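Local coordinates for periplasmic binding protein/LacI transcriptional regulator (Burkholderia multivorans, PDB 4YLE) that probably delivers a simple sugar from the periplasm to an ABC transporter as its solute-binding protein, at residues V254-I259 / A273-Y278. Residues are numbered along the deposited sequence; the frame is centred on the assembly and turned at random.
Sequences VGYDNI and ATADQY
Asp257 and Gln277 lie side by side at the ligand cleft of a two-domain periplasmic binding protein, where the loop leaving strand 252-254, an outermost strand of the parallel sheet, meets strand 274-276, an outermost strand of the mixed sheet. Gln277 NE2 donates to Asp257 OD1 (3.0 Å), nearly along the C-O axis and within its own amide plane. With the carboxylate and amide planes only 23° apart, the two side chains point the same way, and each also binds the unknown ligand, Asp257 through OD2 and Gln277 through NE2. A carboxylate and an amide suit such a place, because one offers two acceptor oxygens and the other two N-H groups, enough for neighbour and ligand alike.

Tyr256 meets the strand with a face and Gln277 with an edge: Ala275 CB sits over one ring face in a CH-pi contact, 4.2 Å from the ring centroid, where a methyl is small enough to let ring and strand close up, while Gln277 NE2 lies in the ring plane at its edge, the amide turned 75° from the ring. The backbones are tied by Gly255 N to Ala273 O (2.9 Å) and Asp257 N to Ala275 O (2.8 Å). A water links the backbones further along, donating to Asp257 O and accepting from Gln277 N.

Further out, Thr274 OG1, swung opposite its own backbone N (chi1 -174°), takes the N-H of Asn258 and is itself hydrogen-bonded to Asp232, whose other carboxylate oxygen takes Ile259 N, so that one side chain holds both the strand and the loop. Asp276 uses both carboxylate oxygens: OD1 accepts from Tyr278 N in an Asx turn just before helix 279-295, and OD2 is approached from above the carboxylate plane by Asn258 ND2, 3.2 Å away.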
# COMPACT_ATOMS: atom_id res chain seq x y z
N VAL A 254 6.41 11.69 9.27
CA VAL A 254 6.34 11.43 7.84
C VAL A 254 5.40 10.27 7.58
O VAL A 254 5.24 9.40 8.42
CB VAL A 254 7.71 11.16 7.21
CG1 VAL A 254 8.60 12.43 7.33
CG2 VAL A 254 8.36 9.93 7.84
N GLY A 255 4.82 10.25 6.38
CA GLY A 255 3.92 9.19 5.98
C GLY A 255 4.22 8.72 4.58
O GLY A 255 5.36 8.79 4.12
N TYR A 256 3.18 8.21 3.94
CA TYR A 256 3.29 7.57 2.63
C TYR A 256 1.88 7.44 2.08
O TYR A 256 1.03 6.87 2.77
CB TYR A 256 3.94 6.20 2.78
CG TYR A 256 4.62 5.59 1.58
CD1 TYR A 256 5.97 5.75 1.41
CD2 TYR A 256 3.92 4.80 0.68
CE1 TYR A 256 6.63 5.16 0.36
CE2 TYR A 256 4.60 4.19 -0.39
CZ TYR A 256 5.95 4.41 -0.52
OH TYR A 256 6.58 3.80 -1.56
N ASP A 257 1.65 7.93 0.86
CA ASP A 257 0.41 7.77 0.03
C ASP A 257 -0.01 9.08 -0.62
O ASP A 257 -0.68 9.06 -1.66
CB ASP A 257 -0.83 7.24 0.80
CG ASP A 257 -0.74 5.74 1.11
OD1 ASP A 257 0.13 5.06 0.54
OD2 ASP A 257 -1.53 5.26 1.96
N ASN A 258 0.30 10.20 0.02
CA ASN A 258 -0.18 11.50 -0.42
C ASN A 258 -1.71 11.59 -0.55
O ASN A 258 -2.24 12.07 -1.57
CB ASN A 258 0.50 11.87 -1.73
CG ASN A 258 0.39 13.33 -2.07
OD1 ASN A 258 0.24 14.19 -1.19
ND2 ASN A 258 0.42 13.62 -3.36
N ILE A 259 -2.43 11.15 0.48
CA ILE A 259 -3.89 11.32 0.46
C ILE A 259 -4.29 12.77 0.71
O ILE A 259 -3.54 13.53 1.32
CB ILE A 259 -4.60 10.42 1.49
CG1 ILE A 259 -4.23 10.83 2.92
CG2 ILE A 259 -4.28 8.95 1.17
CD1 ILE A 259 -4.90 10.02 4.02
N ALA A 273 6.65 15.13 5.39
CA ALA A 273 6.75 14.57 4.05
C ALA A 273 5.89 13.35 3.93
O ALA A 273 5.57 12.69 4.92
CB ALA A 273 8.19 14.21 3.74
N THR A 274 5.51 13.05 2.69
CA THR A 274 4.84 11.81 2.35
C THR A 274 5.36 11.41 0.97
O THR A 274 6.37 11.93 0.53
CB THR A 274 3.32 11.99 2.35
OG1 THR A 274 2.68 10.72 2.14
CG2 THR A 274 2.85 12.98 1.28
N ALA A 275 4.70 10.46 0.31
CA ALA A 275 5.16 10.03 -1.02
C ALA A 275 3.95 9.69 -1.83
O ALA A 275 2.98 9.15 -1.29
CB ALA A 275 6.10 8.84 -0.94
N ASP A 276 4.00 9.99 -3.12
CA ASP A 276 2.92 9.60 -4.00
C ASP A 276 3.37 8.35 -4.73
O ASP A 276 4.39 8.35 -5.40
CB ASP A 276 2.56 10.72 -4.97
CG ASP A 276 1.14 10.58 -5.51
OD1 ASP A 276 0.66 9.44 -5.64
OD2 ASP A 276 0.50 11.61 -5.81
N GLN A 277 2.61 7.27 -4.55
CA GLN A 277 2.88 5.99 -5.23
C GLN A 277 1.80 5.69 -6.25
O GLN A 277 1.71 4.56 -6.76
CB GLN A 277 3.01 4.83 -4.24
CG GLN A 277 1.76 4.60 -3.40
CD GLN A 277 1.69 3.24 -2.73
OE1 GLN A 277 2.13 2.25 -3.30
NE2 GLN A 277 1.13 3.18 -1.53
N TYR A 278 0.99 6.69 -6.57
CA TYR A 278 0.13 6.65 -7.75
C TYR A 278 -0.81 5.45 -7.79
O TYR A 278 -0.72 4.53 -8.63
CB TYR A 278 1.03 6.72 -8.97
CG TYR A 278 1.92 7.95 -8.90
CD1 TYR A 278 1.35 9.22 -8.92
CD2 TYR A 278 3.30 7.86 -8.83
CE1 TYR A 278 2.15 10.36 -8.86
CE2 TYR A 278 4.10 9.00 -8.78
CZ TYR A 278 3.52 10.24 -8.79
OH TYR A 278 4.31 11.39 -8.75
O HOH W 1 -0.07 7.21 -3.39